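BREX protein BrxA (Magnetospirillum magneticum, PDB 3BHW) is probably part of a type 1 BREX system, which protects bacteria against double-stranded DNA phage by blocking phage DNA replication. Local coordinates at residues L101-F104 and L105-V109; E130-R133 and N134-P137; S183-E187 and N188-Y192. All blocks are in the same frame, centred on the assembly; numbering follows the deposited sequence. Where two conformers were deposited one is given.

Interaction 1 (L101-F104 and L105-V109); sequences LGDF and LDLVV
F104 O takes two backbone N-H groups, and this marks a change of winding within one helix. V109 N donates to F104 O at 3.0 Å in the carbonyl plane, with a nearly straight hydrogen bond (168°). V108 N, also 3.0 Å from F104 O, comes from above that plane and its bond is more bent (137°). The first bond closes a wider pi-type turn over 105-109. The preceding turn keeps the normal i to i+4 pattern, with D106 N to G102 O at 2.8 Å.

The apolar contacts centre on the F104 ring. Its CG is anti to the backbone N (chi1 -166°), which turns the ring toward both valines, across V109 and obliquely to V108. V109 CG2 sits over one face near the rim, 4.1 Å from F104 CD2. In one of its two conformers, V108 CG2 lies 3.9 Å from F104 CD1. L101 CG meets L105 CD1 at 4.0 Å.

One water bridges the acids, donating to D103 OD1 and D106 OD2. D103 also accepts from Y8 and forms a salt bridge with R7, while D106 pairs with R110 and R195.

L101 and L105 face helix 83-97, and L105 also meets helix 145-161. F104 packs against W125 and Y128 of helix 122-135.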
loop_
_atom_site.group_PDB
_atom_site.type_symbol
_atom_site.label_atom_id
_atom_site.label_comp_id
_atom_site.label_asym_id
_atom_site.label_seq_id
_atom_site.Cartn_x
_atom_site.Cartn_y
_atom_site.Cartn_z
ATOM N N LEU A 101 -5.249 1.218 -5.966
ATOM C CA LEU A 101 -4.128 2.096 -5.573
ATOM C C LEU A 101 -3.118 2.252 -6.716
ATOM O O LEU A 101 -2.769 3.357 -7.120
ATOM C CB LEU A 101 -3.426 1.580 -4.325
ATOM C CG LEU A 101 -2.201 2.407 -3.900
ATOM C CD1 LEU A 101 -2.553 3.851 -3.455
ATOM C CD2 LEU A 101 -1.522 1.659 -2.757
ATOM N N GLY A 102 -2.644 1.133 -7.253
ATOM C CA GLY A 102 -1.634 1.196 -8.315
ATOM C C GLY A 102 -2.055 2.056 -9.511
ATOM O O GLY A 102 -1.263 2.901 -9.973
ATOM N N ASP A 103 -3.294 1.855 -9.990
ATOM C CA ASP A 103 -3.831 2.598 -11.129
ATOM C C ASP A 103 -4.007 4.088 -10.778
ATOM O O ASP A 103 -3.846 4.942 -11.644
ATOM C CB ASP A 103 -5.157 1.998 -11.679
ATOM C CG ASP A 103 -4.933 0.806 -12.585
ATOM O OD1 ASP A 103 -3.777 0.341 -12.698
ATOM O OD2 ASP A 103 -5.937 0.346 -13.201
ATOM N N PHE A 104 -4.317 4.394 -9.512
ATOM C CA PHE A 104 -4.351 5.807 -9.101
ATOM C C PHE A 104 -2.982 6.476 -9.373
ATOM O O PHE A 104 -2.907 7.575 -9.961
ATOM C CB PHE A 104 -4.776 5.952 -7.630
ATOM C CG PHE A 104 -5.146 7.369 -7.245
ATOM C CD1 PHE A 104 -5.928 8.149 -8.077
ATOM C CD2 PHE A 104 -4.638 7.934 -6.066
ATOM C CE1 PHE A 104 -6.282 9.472 -7.714
ATOM C CE2 PHE A 104 -4.953 9.266 -5.701
ATOM C CZ PHE A 104 -5.791 10.034 -6.537
ATOM N N LEU A 105 -1.920 5.780 -8.995
ATOM C CA LEU A 105 -0.564 6.240 -9.098
ATOM C C LEU A 105 -0.224 6.331 -10.572
ATOM O O LEU A 105 0.139 7.408 -11.015
ATOM C CB LEU A 105 0.343 5.255 -8.390
ATOM C CG LEU A 105 0.144 5.338 -6.885
ATOM C CD1 LEU A 105 0.650 4.047 -6.179
ATOM C CD2 LEU A 105 0.827 6.587 -6.361
ATOM N N ASP A 106 -0.460 5.241 -11.316
ATOM C CA ASP A 106 -0.093 5.110 -12.701
ATOM C C ASP A 106 -0.792 6.082 -13.633
ATOM O O ASP A 106 -0.173 6.621 -14.512
ATOM C CB ASP A 106 -0.475 3.678 -13.151
ATOM C CG ASP A 106 0.158 3.271 -14.513
ATOM O OD1 ASP A 106 1.239 3.765 -14.869
ATOM O OD2 ASP A 106 -0.375 2.405 -15.179
ATOM N N LEU A 107 -2.110 6.212 -13.488
ATOM C CA LEU A 107 -2.916 6.952 -14.462
ATOM C C LEU A 107 -3.265 8.366 -14.041
ATOM O O LEU A 107 -3.746 9.100 -14.885
ATOM C CB LEU A 107 -4.211 6.218 -14.707
ATOM C CG LEU A 107 -3.971 4.736 -15.020
ATOM C CD1 LEU A 107 -5.294 4.093 -15.160
ATOM C CD2 LEU A 107 -3.163 4.469 -16.253
ATOM N N VAL A 108 -3.076 8.725 -12.763
ATOM C CA VAL A 108 -3.423 10.080 -12.273
ATOM C C VAL A 108 -2.227 10.787 -11.626
ATOM O O VAL A 108 -1.784 11.874 -12.054
ATOM C CB VAL A 108 -4.649 10.043 -11.275
ATOM C CG1 VAL A 108 -5.106 11.457 -10.935
ATOM C CG2 VAL A 108 -5.829 9.226 -11.840
ATOM N N VAL A 109 -1.704 10.200 -10.566
ATOM C CA VAL A 109 -0.569 10.856 -9.888
ATOM C C VAL A 109 0.609 11.086 -10.829
ATOM O O VAL A 109 1.157 12.197 -10.851
ATOM C CB VAL A 109 -0.166 10.116 -8.596
ATOM C CG1 VAL A 109 0.934 10.871 -7.851
ATOM C CG2 VAL A 109 -1.403 9.848 -7.776
HETATM O O HOH W 1 -2.224 0.418 -14.842
#

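Interaction 2 (E130-R133 and N134-P137); sequences EQCR and NRDP
N134 N and R135 N make the clearest polar bonds here, both to carbonyls one turn back. N134 N donates to E130 O at 3.2 Å and is almost straight (169°). R135 N donates to Q131 O at 2.9 Å, with a more bent hydrogen bond. Beyond these the bonding weakens. R135 N also makes a weak bond to C132 O. D136 N divides between C132 O and R133 O, and both bonds are weak. D136 N lies 2.8 Å from C132 O, but the angle is only 127°.

The carboxylate of D136 turns away from this stretch. Its OD2 accepts from Y8 N, and its OD1 accepts from L138 N just beyond the turn.

The R135 side chain folds back over the preceding turn. Its chain bends at chi3, which lays the guanidinium above Q131 O, with that oxygen toward the rim of one face. R135 NH2 ends 3.1 Å from C132 SG, and R135 NH1 lies 3.7 Å from Q131 CG. The Q131 amide is steeply inclined to the guanidinium, with 68° between their planes. C132 is buried and packs on Y8 and on L100 of helix 99-112.

D136 is the first residue to leave helical backbone angles, and P137 follows it. D136 N shares its weak bonds between i to i+4 and i to i+3 acceptors, as at the C-terminal end of a helix, here helix 122-135.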
loop_
_atom_site.group_PDB
_atom_site.type_symbol
_atom_site.label_atom_id
_atom_site.label_comp_id
_atom_site.label_asym_id
_atom_site.label_seq_id
_atom_site.Cartn_x
_atom_site.Cartn_y
_atom_site.Cartn_z
ATOM N N GLU A 130 -14.992 7.636 -10.726
ATOM C CA GLU A 130 -15.934 7.694 -11.871
ATOM C C GLU A 130 -15.431 6.891 -13.094
ATOM O O GLU A 130 -16.165 6.067 -13.663
ATOM C CB GLU A 130 -16.225 9.155 -12.258
ATOM C CG GLU A 130 -17.287 9.802 -11.373
ATOM C CD GLU A 130 -17.636 11.234 -11.777
ATOM O OE1 GLU A 130 -16.715 12.096 -11.859
ATOM O OE2 GLU A 130 -18.854 11.511 -11.957
ATOM N N GLN A 131 -14.170 7.113 -13.472
ATOM C CA GLN A 131 -13.515 6.374 -14.534
ATOM C C GLN A 131 -13.392 4.872 -14.246
ATOM O O GLN A 131 -13.579 4.058 -15.137
ATOM C CB GLN A 131 -12.108 6.934 -14.735
ATOM C CG GLN A 131 -11.682 7.087 -16.178
ATOM C CD GLN A 131 -12.133 8.402 -16.794
ATOM O OE1 GLN A 131 -13.316 8.604 -17.102
ATOM N NE2 GLN A 131 -11.188 9.301 -16.984
ATOM N N CYS A 132 -13.030 4.510 -13.013
ATOM C CA CYS A 132 -12.864 3.107 -12.645
ATOM C C CYS A 132 -14.173 2.371 -12.872
ATOM O O CYS A 132 -14.162 1.267 -13.408
ATOM C CB CYS A 132 -12.396 2.949 -11.180
ATOM S SG CYS A 132 -10.665 3.421 -10.882
ATOM N N ARG A 133 -15.284 2.980 -12.456
ATOM C CA ARG A 133 -16.628 2.396 -12.672
ATOM C C ARG A 133 -16.922 2.148 -14.161
ATOM O O ARG A 133 -17.387 1.060 -14.557
ATOM C CB ARG A 133 -17.698 3.315 -12.068
ATOM C CG ARG A 133 -17.751 3.365 -10.546
ATOM C CD ARG A 133 -18.689 2.301 -10.001
ATOM N NE ARG A 133 -18.449 2.058 -8.578
ATOM C CZ ARG A 133 -18.950 1.042 -7.883
ATOM N NH1 ARG A 133 -19.749 0.154 -8.462
ATOM N NH2 ARG A 133 -18.667 0.923 -6.592
ATOM N N ASN A 134 -16.653 3.168 -14.976
ATOM C CA ASN A 134 -16.736 3.092 -16.436
ATOM C C ASN A 134 -15.956 1.906 -16.974
ATOM O O ASN A 134 -16.433 1.184 -17.844
ATOM C CB ASN A 134 -16.181 4.390 -17.046
ATOM C CG ASN A 134 -16.285 4.430 -18.556
ATOM O OD1 ASN A 134 -17.257 3.953 -19.138
ATOM N ND2 ASN A 134 -15.281 5.022 -19.201
ATOM N N ARG A 135 -14.751 1.715 -16.442
ATOM C CA ARG A 135 -13.799 0.720 -16.934
ATOM C C ARG A 135 -14.068 -0.670 -16.378
ATOM O O ARG A 135 -13.638 -1.668 -16.961
ATOM C CB ARG A 135 -12.386 1.107 -16.530
ATOM C CG ARG A 135 -11.716 2.180 -17.352
ATOM C CD ARG A 135 -10.227 2.204 -17.016
ATOM N NE ARG A 135 -9.995 2.404 -15.589
ATOM C CZ ARG A 135 -9.465 3.495 -15.041
ATOM N NH1 ARG A 135 -9.063 4.524 -15.796
ATOM N NH2 ARG A 135 -9.338 3.542 -13.721
ATOM N N ASP A 136 -14.765 -0.736 -15.245
ATOM C CA ASP A 136 -15.035 -2.012 -14.605
ATOM C C ASP A 136 -16.541 -2.225 -14.342
ATOM O O ASP A 136 -17.043 -1.874 -13.281
ATOM C CB ASP A 136 -14.209 -2.118 -13.312
ATOM C CG ASP A 136 -14.265 -3.496 -12.673
ATOM O OD1 ASP A 136 -14.904 -4.443 -13.213
ATOM O OD2 ASP A 136 -13.686 -3.636 -11.577
ATOM N N PRO A 137 -17.266 -2.837 -15.305
ATOM C CA PRO A 137 -18.694 -3.105 -15.131
ATOM C C PRO A 137 -19.002 -4.036 -13.957
ATOM O O PRO A 137 -20.155 -4.130 -13.528
ATOM C CB PRO A 137 -19.086 -3.790 -16.451
ATOM C CG PRO A 137 -18.034 -3.420 -17.407
ATOM C CD PRO A 137 -16.779 -3.335 -16.604
#

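Interaction 3 (S183-E187 and N188-Y192); sequences SYLRE and NNEQY
N188 turns its side chain back over Y184, the residue one turn earlier. N188 CB lies 3.4 Å from Y184 O. At CG the chain stands anti to its own carbonyl carbon (chi1 -71°), and this swings the amide over the Y184 ring. N188 ND2 then donates to Y184 O at 2.8 Å, nearly straight (168°) and with the acceptor in the amide plane. N188 ND2 also sits over one ring face, toward the rim, 3.2 Å from Y184 CE1. Ring and amide are inclined by 29°. N188 N donates to Y184 O as well, from the opposite face of that carbonyl plane, so this oxygen is gripped by two bonds from one residue. At the far tip, N188 OD1 accepts from a water that in turn accepts from Y184 OH.

The backbone here forms a Schellman motif that ends helix 179-187. N189 is its C-prime residue, with positive phi. E190 N donates to L185 O, and N189 N to R186 O, each at 2.9 Å. E190 is next the N-cap residue of helix 191-197.

L185 CD2 packs against E190 CB at 3.9 Å, their side chains crossing at about a right angle. A second water donates to both Y184 OH and E190 OE2. The hydroxyl also accepts from G71 N, and E190 OE2 forms a salt bridge with K96.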
loop_
_atom_site.group_PDB
_atom_site.type_symbol
_atom_site.label_atom_id
_atom_site.label_comp_id
_atom_site.label_asym_id
_atom_site.label_seq_id
_atom_site.Cartn_x
_atom_site.Cartn_y
_atom_site.Cartn_z
ATOM N N SER A 183 15.720 -2.731 -5.931
ATOM C CA SER A 183 16.496 -3.909 -6.310
ATOM C C SER A 183 15.638 -5.156 -6.089
ATOM O O SER A 183 15.593 -6.049 -6.956
ATOM C CB SER A 183 17.859 -3.943 -5.560
ATOM O OG SER A 183 18.659 -5.087 -5.860
ATOM N N TYR A 184 14.948 -5.215 -4.952
ATOM C CA TYR A 184 14.058 -6.335 -4.691
ATOM C C TYR A 184 12.979 -6.476 -5.779
ATOM O O TYR A 184 12.788 -7.553 -6.316
ATOM C CB TYR A 184 13.402 -6.254 -3.280
ATOM C CG TYR A 184 12.330 -7.310 -3.085
ATOM C CD1 TYR A 184 12.638 -8.585 -2.576
ATOM C CD2 TYR A 184 11.019 -7.092 -3.531
ATOM C CE1 TYR A 184 11.671 -9.585 -2.461
ATOM C CE2 TYR A 184 10.026 -8.092 -3.408
ATOM C CZ TYR A 184 10.381 -9.337 -2.876
ATOM O OH TYR A 184 9.431 -10.319 -2.762
ATOM N N LEU A 185 12.370 -5.347 -6.136
ATOM C CA LEU A 185 11.302 -5.315 -7.148
ATOM C C LEU A 185 11.755 -5.743 -8.537
ATOM O O LEU A 185 11.035 -6.490 -9.194
ATOM C CB LEU A 185 10.631 -3.944 -7.197
ATOM C CG LEU A 185 9.762 -3.508 -6.007
ATOM C CD1 LEU A 185 9.360 -2.056 -6.238
ATOM C CD2 LEU A 185 8.509 -4.446 -5.695
ATOM N N ARG A 186 12.930 -5.262 -8.966
ATOM C CA ARG A 186 13.525 -5.642 -10.267
ATOM C C ARG A 186 13.821 -7.128 -10.244
ATOM O O ARG A 186 13.413 -7.873 -11.160
ATOM C CB ARG A 186 14.772 -4.812 -10.595
ATOM C CG ARG A 186 14.438 -3.330 -10.789
ATOM C CD ARG A 186 15.402 -2.587 -11.664
ATOM N NE ARG A 186 15.180 -1.151 -11.525
ATOM C CZ ARG A 186 15.693 -0.423 -10.538
ATOM N NH1 ARG A 186 16.470 -0.998 -9.616
ATOM N NH2 ARG A 186 15.435 0.874 -10.472
ATOM N N GLU A 187 14.506 -7.571 -9.187
ATOM C CA GLU A 187 14.952 -8.965 -9.097
ATOM C C GLU A 187 13.794 -9.964 -9.054
ATOM O O GLU A 187 13.949 -11.118 -9.465
ATOM C CB GLU A 187 15.920 -9.153 -7.921
ATOM C CG GLU A 187 17.232 -8.344 -8.110
ATOM C CD GLU A 187 18.162 -8.384 -6.898
ATOM O OE1 GLU A 187 17.964 -9.255 -6.009
ATOM O OE2 GLU A 187 19.112 -7.567 -6.858
ATOM N N ASN A 188 12.637 -9.486 -8.583
ATOM C CA ASN A 188 11.417 -10.269 -8.524
ATOM C C ASN A 188 10.435 -9.960 -9.632
ATOM O O ASN A 188 9.271 -10.401 -9.572
ATOM C CB ASN A 188 10.806 -10.180 -7.143
ATOM C CG ASN A 188 11.617 -10.937 -6.139
ATOM O OD1 ASN A 188 11.449 -12.158 -5.977
ATOM N ND2 ASN A 188 12.517 -10.249 -5.477
ATOM N N ASN A 189 10.884 -9.232 -10.653
ATOM C CA ASN A 189 10.089 -9.124 -11.885
ATOM C C ASN A 189 8.773 -8.370 -11.680
ATOM O O ASN A 189 7.744 -8.660 -12.311
ATOM C CB ASN A 189 9.801 -10.512 -12.431
ATOM C CG ASN A 189 11.040 -11.344 -12.530
ATOM O OD1 ASN A 189 11.940 -10.993 -13.263
ATOM N ND2 ASN A 189 11.124 -12.415 -11.748
ATOM N N GLU A 190 8.796 -7.449 -10.726
ATOM C CA GLU A 190 7.572 -6.805 -10.352
ATOM C C GLU A 190 7.277 -5.603 -11.225
ATOM O O GLU A 190 7.219 -4.470 -10.757
ATOM C CB GLU A 190 7.550 -6.442 -8.876
ATOM C CG GLU A 190 7.736 -7.591 -7.903
ATOM C CD GLU A 190 6.523 -8.476 -7.763
ATOM O OE1 GLU A 190 5.502 -8.227 -8.452
ATOM O OE2 GLU A 190 6.579 -9.412 -6.919
ATOM N N GLN A 191 7.046 -5.879 -12.509
ATOM C CA GLN A 191 6.787 -4.857 -13.510
ATOM C C GLN A 191 5.743 -3.849 -13.068
ATOM O O GLN A 191 5.934 -2.620 -13.187
ATOM C CB GLN A 191 6.365 -5.425 -14.888
ATOM C CG GLN A 191 7.063 -6.767 -15.309
ATOM C CD GLN A 191 8.574 -6.780 -15.297
ATOM O OE1 GLN A 191 9.244 -5.748 -15.532
ATOM N NE2 GLN A 191 9.151 -7.975 -15.097
ATOM N N TYR A 192 4.636 -4.366 -12.560
ATOM C CA TYR A 192 3.510 -3.479 -12.296
ATOM C C TYR A 192 3.824 -2.598 -11.129
ATOM O O TYR A 192 3.590 -1.383 -11.205
ATOM C CB TYR A 192 2.230 -4.275 -12.041
ATOM C CG TYR A 192 0.999 -3.439 -11.681
ATOM C CD1 TYR A 192 0.296 -2.789 -12.690
ATOM C CD2 TYR A 192 0.529 -3.352 -10.348
ATOM C CE1 TYR A 192 -0.876 -2.020 -12.389
ATOM C CE2 TYR A 192 -0.598 -2.564 -10.030
ATOM C CZ TYR A 192 -1.288 -1.909 -11.062
ATOM O OH TYR A 192 -2.420 -1.155 -10.730
HETATM O O HOH W 2 7.665 -10.688 -4.932
HETATM O O HOH W 3 10.475 -12.822 -3.190
#

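In the fold
From the N terminus, the three contacts follow one another along the chain, with no nesting or crossing. Each is local and closes no long loop. Interaction 1 lies within helix 99-112, interaction 2 ends the following helix, 122-135, and interaction 3 joins helices 179-187 and 191-197. Interactions 1 and 2 touch where L107 CD1 packs 3.8 Å from R135 NH1. Interaction 1 also meets interaction 3 through a probable hydrogen bond between D103 OD1 and Y192 OH, 2.8 Å apart. Interactions 2 and 3 do not touch, and their nearest atoms are about 9 Å apart. Helix 99-112 therefore contacts both of the other sites.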